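PDB 4HSQ: putative fimbrial subunit, which probably polymerises as the major pilin SpaD into the shaft of a cell-surface pilus, here seen as its domains D2 and D3 with Lys-Asn isopeptide chemistry. Local coordinates for residues Arg121-Phe126 and Lys136-Glu141; Tyr23-Asp28 and Leu103-Lys108; Asp28-Gly33 and Asn127-Asp132; Val59-Thr64 and Ser97-Ser102; Lys11-Asn16 and Asp209-Lys214. One frame throughout, in Å; residues are numbered along the deposited sequence.

Contact 1 (Arg121-Phe126 and Lys136-Glu141); sequences RADVIF and KNKTNE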
# COMPACT_ATOMS: atom_id res chain seq x y z
N ARG A 121 -8.71 -0.66 -10.24
CA ARG A 121 -9.10 -1.15 -11.56
C ARG A 121 -8.82 -0.05 -12.58
O ARG A 121 -8.89 1.13 -12.26
CB ARG A 121 -10.61 -1.51 -11.56
CG ARG A 121 -11.00 -2.47 -12.68
CD ARG A 121 -12.50 -2.57 -12.85
NE ARG A 121 -13.17 -3.19 -11.70
CZ ARG A 121 -13.41 -4.50 -11.59
NH1 ARG A 121 -13.03 -5.34 -12.55
NH2 ARG A 121 -14.04 -4.98 -10.52
N ALA A 122 -8.58 -0.43 -13.83
CA ALA A 122 -8.36 0.58 -14.86
C ALA A 122 -9.10 0.21 -16.14
O ALA A 122 -9.63 -0.89 -16.28
CB ALA A 122 -6.87 0.71 -15.14
N ASP A 123 -9.13 1.15 -17.06
CA ASP A 123 -9.70 1.04 -18.40
C ASP A 123 -8.66 1.49 -19.42
O ASP A 123 -7.88 2.40 -19.14
CB ASP A 123 -10.95 1.93 -18.53
CG ASP A 123 -11.94 1.93 -17.38
OD1 ASP A 123 -12.56 0.89 -17.14
OD2 ASP A 123 -12.10 3.00 -16.74
N VAL A 124 -8.68 0.88 -20.60
CA VAL A 124 -7.91 1.34 -21.74
C VAL A 124 -8.99 1.69 -22.77
O VAL A 124 -9.95 0.93 -22.95
CB VAL A 124 -6.77 0.41 -22.25
CG1 VAL A 124 -5.81 0.04 -21.12
CG2 VAL A 124 -7.31 -0.82 -22.95
N ILE A 125 -8.93 2.89 -23.29
CA ILE A 125 -9.93 3.41 -24.23
C ILE A 125 -9.20 3.84 -25.48
O ILE A 125 -8.26 4.65 -25.43
CB ILE A 125 -10.78 4.56 -23.57
CG1 ILE A 125 -11.36 4.11 -22.19
CG2 ILE A 125 -11.93 5.01 -24.51
CD1 ILE A 125 -11.75 5.22 -21.20
N PHE A 126 -9.63 3.30 -26.64
CA PHE A 126 -8.97 3.66 -27.89
C PHE A 126 -9.94 3.66 -29.06
O PHE A 126 -11.02 3.10 -28.97
CB PHE A 126 -7.82 2.67 -28.17
CG PHE A 126 -8.24 1.21 -28.26
CD1 PHE A 126 -8.71 0.68 -29.46
CD2 PHE A 126 -8.10 0.36 -27.18
CE1 PHE A 126 -9.08 -0.67 -29.56
CE2 PHE A 126 -8.44 -1.00 -27.28
CZ PHE A 126 -8.93 -1.50 -28.47
N LYS A 136 -13.61 0.22 -25.20
CA LYS A 136 -13.25 0.37 -23.80
C LYS A 136 -13.08 -1.02 -23.18
O LYS A 136 -14.03 -1.81 -23.10
CB LYS A 136 -14.29 1.23 -23.05
CG LYS A 136 -13.94 1.45 -21.58
CD LYS A 136 -15.20 1.67 -20.74
CE LYS A 136 -14.92 2.44 -19.47
NZ LYS A 136 -15.01 3.91 -19.69
N ASN A 137 -11.83 -1.34 -22.78
CA ASN A 137 -11.49 -2.61 -22.15
C ASN A 137 -11.09 -2.36 -20.71
O ASN A 137 -10.28 -1.46 -20.46
CB ASN A 137 -10.38 -3.31 -22.90
CG ASN A 137 -10.80 -3.73 -24.28
OD1 ASN A 137 -11.95 -4.11 -24.50
ND2 ASN A 137 -9.88 -3.70 -25.21
N LYS A 138 -11.74 -3.04 -19.78
CA LYS A 138 -11.49 -2.89 -18.35
C LYS A 138 -10.55 -3.98 -17.89
O LYS A 138 -10.57 -5.11 -18.42
CB LYS A 138 -12.80 -2.94 -17.55
CG LYS A 138 -13.84 -1.91 -17.98
CD LYS A 138 -15.13 -2.03 -17.18
CE LYS A 138 -15.32 -0.89 -16.21
NZ LYS A 138 -15.83 0.33 -16.89
N THR A 139 -9.72 -3.67 -16.89
CA THR A 139 -8.83 -4.68 -16.34
C THR A 139 -9.58 -5.42 -15.25
O THR A 139 -10.69 -5.02 -14.84
CB THR A 139 -7.59 -4.00 -15.68
OG1 THR A 139 -8.06 -3.25 -14.55
CG2 THR A 139 -6.77 -3.13 -16.64
N ASN A 140 -8.90 -6.43 -14.69
CA ASN A 140 -9.27 -7.10 -13.45
C ASN A 140 -9.06 -6.11 -12.34
O ASN A 140 -8.37 -5.09 -12.55
CB ASN A 140 -8.36 -8.32 -13.22
CG ASN A 140 -6.90 -7.95 -13.29
OD1 ASN A 140 -6.40 -7.56 -14.34
ND2 ASN A 140 -6.18 -8.06 -12.18
N GLU A 141 -9.59 -6.40 -11.17
CA GLU A 141 -9.40 -5.56 -10.00
C GLU A 141 -8.33 -6.19 -9.12
O GLU A 141 -8.33 -7.41 -8.95
CB GLU A 141 -10.71 -5.41 -9.23
CG GLU A 141 -10.63 -4.32 -8.17
CD GLU A 141 -12.00 -3.86 -7.75
OE1 GLU A 141 -12.71 -4.68 -7.14
OE2 GLU A 141 -12.39 -2.70 -8.06
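Arg121 reaches across to Thr139 and Glu141 at the open end of a beta hairpin built from strands 117-127 and 134-138, a worked example of how side chains extend a strand pairing past its last backbone rung. With CG anti to the backbone N (chi1 -160°) and a bend at chi3, its chain brings NH1 to Thr139 O at 3.3 Å, slightly tilted from the guanidinium plane. Glu141 crosses it at about a right angle: CB lies over one guanidinium face, and the carboxylate adds a long ion pair at which no N-H is aimed. Ala122 N donates to Thr139 OG1 (3.0 Å), and this hydroxyl in turn donates to Asn140 O (2.7 Å); Ala122 O accepts from Thr139 N. Asp123 runs alongside Lys138, both on the face shared with Ile125 and Lys136, and OD1 meets Lys138 NZ in a salt bridge of 3.3 Å whose hydrogen bond is weak. Val124 is the regular hydrogen-bonded partner of Asn137, and its buried side chain packs on Ile25 and Ala27 of the opposing sheet. Ile125 CG1 lies against Lys136 CG. The Phe126 ring presents its CE2 edge to Asn137 ND2 at 3.7 Å, ring and amide planes turned 67° apart.

Contact 2 (Tyr23-Asp28 and Leu103-Lys108); sequences YTIKAD and LTFEVK
Tyr23 and Phe105 face each other as a hydrogen-bonded pair, and their first torsions show how rotamer choice fits large rings together on one side of a sheet. Phe105 holds CG between its own backbone N and carbonyl carbon (chi1 65°), which leaves the ring beneath Tyr23 CB; that carbon sits over the face, 4.1 Å from the Phe105 ring centroid. Tyr23 turns CG anti to the carbonyl carbon (chi1 -69°), which carries its ring toward Val107, where CE2 touches CG2. The two ring planes meet obliquely at 46°, with Tyr23 CD2 3.7 Å from Phe105 CZ. Ile25 CD1 lies in plane at the Phe105 edge, against CE2 (3.8 Å), and also meets Leu103 CD2. The reverse face carries Thr24 and Thr104, whose matching torsions bring OG1 to OG1 at 2.8 Å in a hydrogen bond between the hydroxyls. Tyr23 OH bonds to Tyr21 OH. A sheet with one apolar face packed on strands 41-46 and 117-127 of a second sheet is characteristic of a beta sandwich, consistent with a CnaA-type pilin domain.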
# COMPACT_ATOMS: atom_id res chain seq x y z
N TYR A 23 1.45 0.39 -9.61
CA TYR A 23 0.47 -0.34 -10.38
C TYR A 23 0.99 -0.47 -11.78
O TYR A 23 1.61 0.46 -12.29
CB TYR A 23 -0.89 0.36 -10.43
CG TYR A 23 -1.60 0.36 -9.10
CD1 TYR A 23 -2.09 -0.83 -8.55
CD2 TYR A 23 -1.85 1.55 -8.42
CE1 TYR A 23 -2.79 -0.83 -7.34
CE2 TYR A 23 -2.53 1.55 -7.20
CZ TYR A 23 -3.01 0.37 -6.67
OH TYR A 23 -3.67 0.38 -5.48
N THR A 24 0.64 -1.58 -12.44
CA THR A 24 0.98 -1.74 -13.85
C THR A 24 -0.29 -2.13 -14.60
O THR A 24 -1.04 -2.99 -14.14
CB THR A 24 2.15 -2.74 -14.08
OG1 THR A 24 3.35 -2.17 -13.54
CG2 THR A 24 2.38 -3.02 -15.59
N ILE A 25 -0.53 -1.47 -15.74
CA ILE A 25 -1.69 -1.75 -16.60
C ILE A 25 -1.15 -2.21 -17.93
O ILE A 25 -0.35 -1.50 -18.57
CB ILE A 25 -2.65 -0.53 -16.74
CG1 ILE A 25 -3.14 -0.05 -15.33
CG2 ILE A 25 -3.86 -0.90 -17.66
CD1 ILE A 25 -3.49 1.44 -15.33
N LYS A 26 -1.57 -3.41 -18.35
CA LYS A 26 -1.14 -4.01 -19.62
C LYS A 26 -2.36 -4.29 -20.47
O LYS A 26 -3.40 -4.75 -19.97
CB LYS A 26 -0.32 -5.30 -19.39
CG LYS A 26 1.04 -5.02 -18.74
CD LYS A 26 2.04 -6.16 -18.90
CE LYS A 26 3.28 -5.98 -18.04
NZ LYS A 26 4.17 -4.88 -18.52
N ALA A 27 -2.23 -3.98 -21.75
CA ALA A 27 -3.33 -4.15 -22.69
C ALA A 27 -2.80 -4.24 -24.10
O ALA A 27 -1.81 -3.60 -24.43
CB ALA A 27 -4.29 -2.97 -22.59
N ASP A 28 -3.50 -4.98 -24.95
CA ASP A 28 -3.09 -5.05 -26.34
C ASP A 28 -3.65 -3.88 -27.10
O ASP A 28 -4.81 -3.53 -26.93
CB ASP A 28 -3.54 -6.37 -26.99
CG ASP A 28 -2.93 -7.60 -26.35
OD1 ASP A 28 -1.69 -7.68 -26.29
OD2 ASP A 28 -3.70 -8.48 -25.91
N LEU A 103 1.65 0.46 -18.89
CA LEU A 103 1.75 1.69 -18.11
C LEU A 103 2.08 1.32 -16.68
O LEU A 103 1.32 0.59 -16.07
CB LEU A 103 0.44 2.53 -18.15
CG LEU A 103 0.29 3.63 -17.06
CD1 LEU A 103 1.30 4.78 -17.27
CD2 LEU A 103 -1.14 4.16 -16.96
N THR A 104 3.16 1.89 -16.14
CA THR A 104 3.49 1.70 -14.73
C THR A 104 3.50 3.06 -14.07
O THR A 104 4.12 4.01 -14.59
CB THR A 104 4.85 0.96 -14.52
OG1 THR A 104 4.75 -0.34 -15.11
CG2 THR A 104 5.17 0.76 -13.01
N PHE A 105 2.83 3.17 -12.93
CA PHE A 105 2.81 4.44 -12.22
C PHE A 105 2.90 4.19 -10.74
O PHE A 105 2.59 3.09 -10.25
CB PHE A 105 1.59 5.31 -12.59
CG PHE A 105 0.25 4.73 -12.17
CD1 PHE A 105 -0.34 5.11 -10.97
CD2 PHE A 105 -0.47 3.89 -13.03
CE1 PHE A 105 -1.57 4.58 -10.58
CE2 PHE A 105 -1.70 3.36 -12.63
CZ PHE A 105 -2.24 3.71 -11.42
N GLU A 106 3.31 5.22 -10.02
CA GLU A 106 3.57 5.16 -8.61
C GLU A 106 2.57 5.94 -7.80
O GLU A 106 2.15 7.03 -8.19
CB GLU A 106 4.98 5.70 -8.42
CG GLU A 106 5.54 5.63 -7.01
CD GLU A 106 6.84 6.40 -6.96
OE1 GLU A 106 7.85 5.91 -7.52
OE2 GLU A 106 6.85 7.52 -6.41
N VAL A 107 2.20 5.37 -6.64
CA VAL A 107 1.26 5.96 -5.67
C VAL A 107 1.80 5.80 -4.26
O VAL A 107 2.72 4.98 -4.03
CB VAL A 107 -0.16 5.29 -5.78
CG1 VAL A 107 -0.84 5.58 -7.12
CG2 VAL A 107 -0.12 3.78 -5.49
N LYS A 108 1.18 6.50 -3.32
CA LYS A 108 1.39 6.33 -1.88
C LYS A 108 0.03 6.26 -1.24
O LYS A 108 -0.81 7.10 -1.54
CB LYS A 108 2.20 7.46 -1.22
CG LYS A 108 3.67 7.49 -1.66
CD LYS A 108 4.44 8.68 -1.04
CE LYS A 108 5.86 8.70 -1.59
NZ LYS A 108 6.65 9.86 -1.05

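Contact 3 (Asp28-Gly33 and Asn127-Asp132); sequences DAPTWG and NNPNTD
Asn127 O and Pro30 CG make the first, loose approach (4.3 Å) between two loops that leave the ends of their strands, and from there the second loop illustrates how a turn can be shaped by one asparagine and lent to a neighbour by another. Asn128 supplies the shaping group: its OD1 accepts from Asn130 N at 3.1 Å, an Asx turn, and from Asn130 ND2 at 2.9 Å, both donors lying in the plane of the carbonyl. Asn128 O also accepts from Asp132 N, which closes the turn. Pro129 is the apolar wedge. Its CD meets Pro30 CG at 3.7 Å with the two rings roughly perpendicular, while CB and CG press on Trp32 CB; the indole is carried past the proline obliquely because Trp32 CG lies between backbone N and carbonyl carbon (chi1 65°). Asn130 then bridges the loops. Its ND2, already held by Asn128 OD1, gives its other hydrogen bond to Thr31 O at 2.8 Å, so two acceptors fix the rotation of the amide. This packing joins the loop after strand 20-28 to the turn between strands 117-127 and 134-138, at one end of the D2 domain; Leu38 touches Pro30 and Trp32, and Trp32 N bonds to Ser97 OG in the loop ahead of strand 100-109.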
# COMPACT_ATOMS: atom_id res chain seq x y z
N ASP A 28 -3.50 -4.98 -24.95
CA ASP A 28 -3.09 -5.05 -26.34
C ASP A 28 -3.65 -3.88 -27.10
O ASP A 28 -4.81 -3.53 -26.93
CB ASP A 28 -3.54 -6.37 -26.99
CG ASP A 28 -2.93 -7.60 -26.35
OD1 ASP A 28 -1.69 -7.68 -26.29
OD2 ASP A 28 -3.70 -8.48 -25.91
N ALA A 29 -2.81 -3.27 -27.95
CA ALA A 29 -3.29 -2.25 -28.85
C ALA A 29 -4.07 -2.98 -29.96
O ALA A 29 -3.82 -4.18 -30.18
CB ALA A 29 -2.11 -1.49 -29.44
N PRO A 30 -5.02 -2.32 -30.66
CA PRO A 30 -5.67 -3.01 -31.79
C PRO A 30 -4.67 -3.22 -32.95
O PRO A 30 -3.50 -2.80 -32.87
CB PRO A 30 -6.81 -2.05 -32.16
CG PRO A 30 -6.27 -0.69 -31.82
CD PRO A 30 -5.45 -0.90 -30.57
N THR A 31 -5.12 -3.87 -34.02
CA THR A 31 -4.30 -4.09 -35.22
C THR A 31 -4.82 -3.20 -36.36
O THR A 31 -6.00 -2.86 -36.38
CB THR A 31 -4.28 -5.57 -35.63
OG1 THR A 31 -5.62 -6.01 -35.84
CG2 THR A 31 -3.55 -6.47 -34.60
N TRP A 32 -3.94 -2.83 -37.30
CA TRP A 32 -4.29 -1.99 -38.45
C TRP A 32 -3.27 -2.14 -39.56
O TRP A 32 -2.09 -2.44 -39.30
CB TRP A 32 -4.46 -0.50 -38.06
CG TRP A 32 -3.20 0.16 -37.59
CD1 TRP A 32 -2.29 0.85 -38.35
CD2 TRP A 32 -2.71 0.21 -36.25
NE1 TRP A 32 -1.28 1.34 -37.57
CE2 TRP A 32 -1.49 0.94 -36.27
CE3 TRP A 32 -3.17 -0.30 -35.02
CZ2 TRP A 32 -0.75 1.19 -35.11
CZ3 TRP A 32 -2.43 -0.05 -33.88
CH2 TRP A 32 -1.24 0.69 -33.93
N GLY A 33 -3.75 -1.91 -40.79
CA GLY A 33 -2.95 -2.00 -42.00
C GLY A 33 -2.05 -0.80 -42.18
O GLY A 33 -2.17 0.18 -41.44
N ASN A 127 -9.51 4.25 -30.17
CA ASN A 127 -10.28 4.22 -31.41
C ASN A 127 -9.78 3.05 -32.23
O ASN A 127 -8.57 2.91 -32.41
CB ASN A 127 -10.12 5.54 -32.20
CG ASN A 127 -10.82 6.73 -31.58
OD1 ASN A 127 -11.67 6.61 -30.69
ND2 ASN A 127 -10.48 7.93 -32.05
N ASN A 128 -10.68 2.15 -32.63
CA ASN A 128 -10.30 1.01 -33.48
C ASN A 128 -10.08 1.57 -34.90
O ASN A 128 -11.03 2.10 -35.48
CB ASN A 128 -11.37 -0.08 -33.45
CG ASN A 128 -10.92 -1.36 -34.09
OD1 ASN A 128 -10.44 -1.38 -35.23
ND2 ASN A 128 -11.01 -2.47 -33.37
N PRO A 129 -8.86 1.53 -35.45
CA PRO A 129 -8.64 2.16 -36.77
C PRO A 129 -9.39 1.50 -37.93
O PRO A 129 -9.53 2.13 -38.98
CB PRO A 129 -7.12 2.01 -36.99
CG PRO A 129 -6.54 1.67 -35.67
CD PRO A 129 -7.61 0.95 -34.91
N ASN A 130 -9.84 0.26 -37.75
CA ASN A 130 -10.53 -0.47 -38.81
C ASN A 130 -11.98 -0.02 -38.95
O ASN A 130 -12.51 -0.04 -40.06
CB ASN A 130 -10.46 -1.97 -38.53
CG ASN A 130 -9.06 -2.50 -38.31
OD1 ASN A 130 -8.31 -2.74 -39.25
ND2 ASN A 130 -8.70 -2.72 -37.05
N THR A 131 -12.61 0.42 -37.84
CA THR A 131 -14.03 0.81 -37.80
C THR A 131 -14.28 2.26 -37.32
O THR A 131 -15.41 2.76 -37.44
CB THR A 131 -14.77 -0.14 -36.85
OG1 THR A 131 -14.32 0.11 -35.52
CG2 THR A 131 -14.56 -1.62 -37.20
N ASP A 132 -13.26 2.91 -36.72
CA ASP A 132 -13.29 4.26 -36.13
C ASP A 132 -14.23 4.32 -34.89
O ASP A 132 -14.57 5.40 -34.42
CB ASP A 132 -13.66 5.36 -37.16
CG ASP A 132 -12.54 5.68 -38.14
OD1 ASP A 132 -11.44 6.06 -37.68
OD2 ASP A 132 -12.78 5.60 -39.36

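Contact 4 (Val59-Thr64 and Ser97-Ser102); sequences VKAGDT and SGDKMS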
# COMPACT_ATOMS: atom_id res chain seq x y z
N VAL A 59 5.86 4.15 -19.71
CA VAL A 59 4.85 3.93 -20.75
C VAL A 59 5.59 3.20 -21.87
O VAL A 59 6.60 3.71 -22.35
CB VAL A 59 4.11 5.19 -21.27
CG1 VAL A 59 3.03 4.78 -22.25
CG2 VAL A 59 3.49 5.99 -20.13
N LYS A 60 5.13 2.00 -22.24
CA LYS A 60 5.77 1.20 -23.29
C LYS A 60 4.78 0.78 -24.36
O LYS A 60 3.65 0.42 -24.04
CB LYS A 60 6.37 -0.08 -22.69
CG LYS A 60 7.79 0.02 -22.18
CD LYS A 60 8.24 -1.33 -21.61
CE LYS A 60 9.10 -2.13 -22.55
NZ LYS A 60 9.65 -3.34 -21.89
N ALA A 61 5.23 0.76 -25.62
CA ALA A 61 4.48 0.22 -26.77
C ALA A 61 5.37 -0.89 -27.30
O ALA A 61 6.42 -0.59 -27.89
CB ALA A 61 4.22 1.30 -27.82
N GLY A 62 5.06 -2.13 -26.92
CA GLY A 62 5.90 -3.28 -27.23
C GLY A 62 7.18 -3.16 -26.43
O GLY A 62 7.14 -3.06 -25.19
N ASP A 63 8.32 -3.06 -27.11
CA ASP A 63 9.61 -2.86 -26.46
C ASP A 63 10.01 -1.39 -26.48
O ASP A 63 11.02 -1.04 -25.89
CB ASP A 63 10.70 -3.72 -27.13
CG ASP A 63 10.54 -5.19 -26.83
OD1 ASP A 63 10.50 -5.56 -25.63
OD2 ASP A 63 10.44 -5.98 -27.79
N THR A 64 9.22 -0.53 -27.16
CA THR A 64 9.55 0.90 -27.23
C THR A 64 9.16 1.60 -25.92
O THR A 64 7.98 1.67 -25.60
CB THR A 64 8.85 1.56 -28.44
OG1 THR A 64 9.10 0.80 -29.61
CG2 THR A 64 9.26 3.01 -28.64
N SER A 97 1.12 -1.92 -34.86
CA SER A 97 -0.10 -2.74 -34.89
C SER A 97 -0.01 -3.94 -33.93
O SER A 97 0.98 -4.67 -33.94
CB SER A 97 -0.37 -3.22 -36.32
OG SER A 97 -1.32 -4.27 -36.32
N GLY A 98 -1.01 -4.06 -33.06
CA GLY A 98 -1.11 -5.12 -32.06
C GLY A 98 -0.10 -5.09 -30.92
O GLY A 98 0.02 -6.07 -30.19
N ASP A 99 0.64 -3.98 -30.75
CA ASP A 99 1.65 -3.84 -29.68
C ASP A 99 1.07 -4.07 -28.29
O ASP A 99 -0.05 -3.67 -28.01
CB ASP A 99 2.25 -2.43 -29.69
CG ASP A 99 3.56 -2.30 -30.43
OD1 ASP A 99 4.11 -3.34 -30.86
OD2 ASP A 99 4.05 -1.15 -30.55
N LYS A 100 1.86 -4.67 -27.41
CA LYS A 100 1.48 -4.81 -26.02
C LYS A 100 1.80 -3.47 -25.35
O LYS A 100 2.97 -3.04 -25.34
CB LYS A 100 2.20 -5.98 -25.34
CG LYS A 100 1.97 -6.09 -23.81
CD LYS A 100 0.52 -6.27 -23.37
CE LYS A 100 0.03 -7.70 -23.44
NZ LYS A 100 -1.40 -7.82 -23.04
N MSE A 101 0.76 -2.77 -24.91
CA MSE A 101 0.86 -1.47 -24.25
C MSE A 101 1.07 -1.70 -22.77
O MSE A 101 0.44 -2.58 -22.17
CB MSE A 101 -0.41 -0.63 -24.47
CG MSE A 101 -0.80 -0.49 -25.92
SE MSE A 101 0.61 0.31 -26.95
CE MSE A 101 0.79 2.03 -26.04
N SER A 102 1.88 -0.86 -22.15
CA SER A 102 2.13 -1.01 -20.73
C SER A 102 2.25 0.33 -20.07
O SER A 102 2.88 1.23 -20.61
CB SER A 102 3.39 -1.83 -20.48
OG SER A 102 3.53 -2.15 -19.11
O HOH W 1 5.04 -3.49 -23.61
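Lys100 O is gripped by two donors, Gly62 N at 2.8 Å and a water at 2.7 Å, and the same water donates to Gly62 O, also at 2.7 Å. The glycine is thus bound through both its polar backbone atoms, one directly and one through the solvent molecule, which exemplifies how a strand pair frays into a turn without losing its bonds. Gly62 has a positive phi (69°), as suits the second position of the type II' turn from Ala61 to Thr64. Within that turn, Ala61 and Thr64 exchange reciprocal backbone hydrogen bonds. Further along the strands, Lys60 and Ser102 form a regular hydrogen-bonded pair, N to O in each direction. Ala61 pairs with Met101, a selenomethionine here, whose chain folds back through bends at chi2 and chi3 (-58° and -60°) until SE lies 3.8 Å from Ala61 CB. On the approach to the strand, the Asp99 carboxylate lies beside the turn, OD2 3.7 Å from Ala61 CB, while OD2 accepts from Lys96 N. Ser102 OG hydrogen-bonds Lys26 NZ on strand 20-28. Strand 100-109 is the central strand of its sheet, between 51-61 and 20-28; Met101 faces inward onto Phe41 and Phe43 of strand 41-46, and the turn leads into the short outermost strand 64-65.

Contact 5 (Lys11-Asn16 and Asp209-Lys214); sequences KDADQN and DFEDGK
Asp12 and Asp212 slide past each other in opposite directions, their carboxylate planes 34° apart, and each side chain accepts from the backbone of the other's loop. Asp12 OD1 receives Asp212 N in a nearly straight bond of 2.8 Å that arrives from above the carboxylate plane. In return, Asp212 OD1 collects two peptide donors, Asp12 N (2.8 Å), almost in line with its C-O bond, and Ala13 N (2.9 Å), on the syn side but tilted about 32° out of the carboxylate plane. This reciprocal exchange is a clear case of two turns joined by carboxylate-to-peptide N-H hydrogen bonds. The OD1 atoms of the two aspartates stand only 3.6 Å apart, a proximity that the surrounding donors probably offset. Lys11 folds across, bent at chi2 and chi4, and sets NZ against Asp212 OD2 at 2.9 Å, completing a salt bridge. Water extends the interface twice: one molecule links Asp12 OD2 with Gly213 N, another joins Asp14 N to Glu211 OE1. Ala13 CB rests on the Glu211 side chain, whose OE1 pairs with Lys221, as does Asp14 OD1. A type II turn, Asp12 to Gln15, thus meets a type I' turn, Glu211 to Lys214, which ties the small hairpin 210-215 of the prealbumin-like domain to the loop between strands 7-11 and 20-28 of D2; His206 and Thr144, from strands 199-206 and 142-155, bond to the carboxylate of Asp12.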
# COMPACT_ATOMS: atom_id res chain seq x y z
N LYS A 11 2.41 -3.93 -7.33
CA LYS A 11 3.62 -4.30 -6.65
C LYS A 11 3.67 -3.47 -5.38
O LYS A 11 3.96 -2.28 -5.45
CB LYS A 11 4.87 -4.08 -7.52
CG LYS A 11 6.08 -4.72 -6.88
CD LYS A 11 6.07 -6.25 -7.17
CE LYS A 11 7.16 -7.01 -6.45
NZ LYS A 11 7.08 -6.85 -4.96
N ASP A 12 3.31 -4.07 -4.25
CA ASP A 12 3.19 -3.36 -2.98
C ASP A 12 3.84 -4.09 -1.79
O ASP A 12 3.76 -3.57 -0.68
CB ASP A 12 1.69 -3.16 -2.65
CG ASP A 12 0.85 -4.44 -2.56
OD1 ASP A 12 1.38 -5.47 -2.11
OD2 ASP A 12 -0.33 -4.40 -2.91
N ALA A 13 4.45 -5.29 -2.00
CA ALA A 13 5.02 -6.04 -0.85
C ALA A 13 5.93 -5.18 0.02
O ALA A 13 6.80 -4.44 -0.47
CB ALA A 13 5.76 -7.29 -1.31
N ASP A 14 5.66 -5.23 1.32
CA ASP A 14 6.35 -4.55 2.42
C ASP A 14 6.23 -3.03 2.38
O ASP A 14 6.85 -2.36 3.20
CB ASP A 14 7.85 -4.95 2.46
CG ASP A 14 8.09 -6.45 2.58
OD1 ASP A 14 7.48 -7.09 3.47
OD2 ASP A 14 8.85 -6.98 1.77
N GLN A 15 5.39 -2.48 1.52
CA GLN A 15 5.27 -1.02 1.46
C GLN A 15 4.16 -0.61 2.40
O GLN A 15 3.01 -1.01 2.23
CB GLN A 15 5.01 -0.55 0.01
CG GLN A 15 6.13 -0.99 -1.00
CD GLN A 15 7.52 -0.77 -0.41
OE1 GLN A 15 7.89 0.34 -0.04
NE2 GLN A 15 8.27 -1.83 -0.20
N ASN A 16 4.51 0.17 3.43
CA ASN A 16 3.53 0.58 4.42
C ASN A 16 2.86 1.92 4.02
O ASN A 16 2.99 2.36 2.88
CB ASN A 16 4.24 0.64 5.79
CG ASN A 16 4.75 -0.75 6.17
OD1 ASN A 16 4.05 -1.76 6.10
ND2 ASN A 16 5.99 -0.85 6.57
N ASP A 209 -0.22 -11.36 5.04
CA ASP A 209 -0.77 -12.56 4.38
C ASP A 209 -1.25 -12.35 2.95
O ASP A 209 -1.76 -13.27 2.32
CB ASP A 209 -1.93 -13.13 5.25
CG ASP A 209 -3.09 -12.18 5.41
OD1 ASP A 209 -2.84 -10.99 5.74
OD2 ASP A 209 -4.23 -12.58 5.14
N PHE A 210 -1.12 -11.13 2.42
CA PHE A 210 -1.59 -10.82 1.08
C PHE A 210 -0.74 -9.70 0.56
O PHE A 210 -0.62 -8.67 1.24
CB PHE A 210 -3.06 -10.45 1.14
CG PHE A 210 -3.77 -10.45 -0.19
CD1 PHE A 210 -3.73 -9.34 -1.02
CD2 PHE A 210 -4.54 -11.55 -0.57
CE1 PHE A 210 -4.41 -9.34 -2.24
CE2 PHE A 210 -5.24 -11.53 -1.78
CZ PHE A 210 -5.18 -10.42 -2.60
N GLU A 211 -0.13 -9.90 -0.60
CA GLU A 211 0.75 -8.88 -1.16
C GLU A 211 0.88 -9.05 -2.66
O GLU A 211 0.71 -10.16 -3.20
CB GLU A 211 2.14 -8.89 -0.49
CG GLU A 211 3.03 -10.05 -0.86
CD GLU A 211 4.11 -10.36 0.15
OE1 GLU A 211 4.30 -9.57 1.10
OE2 GLU A 211 4.78 -11.40 -0.02
N ASP A 212 1.14 -7.92 -3.34
CA ASP A 212 1.27 -7.90 -4.81
C ASP A 212 0.01 -8.49 -5.51
O ASP A 212 0.11 -9.10 -6.58
CB ASP A 212 2.56 -8.62 -5.28
CG ASP A 212 3.86 -8.03 -4.74
OD1 ASP A 212 3.84 -6.83 -4.32
OD2 ASP A 212 4.89 -8.74 -4.75
N GLY A 213 -1.15 -8.24 -4.92
CA GLY A 213 -2.43 -8.63 -5.49
C GLY A 213 -2.86 -10.08 -5.30
O GLY A 213 -3.90 -10.47 -5.82
N LYS A 214 -2.12 -10.85 -4.50
CA LYS A 214 -2.53 -12.24 -4.29
C LYS A 214 -2.16 -12.72 -2.88
O LYS A 214 -1.35 -12.08 -2.20
CB LYS A 214 -1.92 -13.15 -5.39
CG LYS A 214 -0.40 -13.30 -5.27
CD LYS A 214 0.27 -13.87 -6.51
CE LYS A 214 1.75 -14.09 -6.28
NZ LYS A 214 2.48 -12.83 -5.92
O HOH W 2 -1.66 -6.64 -2.58
O HOH W 3 3.92 -7.09 2.31

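How the contacts relate
From the N terminus, 11-16 opens contact 5, which closes only at 209-214 and so encloses all the others. Strand 20-28 then opens contact 2 and, sharing Asp28, runs straight into contact 3. Contact 4 opens and closes inside both, before contact 2 ends farther along strand 100-109. Contact 1 follows contact 2 in series, starting on strand 117-127; contact 3 opens before contact 2 closes and closes inside the hairpin of contact 1, so it crosses both. Contacts 2 and 4 tie neighbouring strands of one D2 sheet, contact 1 belongs to the facing sheet, and Ala122 CB on Ile25 CD1 (3.5 Å) joins the layers. Contact 3 bridges them at one end, contact 5 the domains.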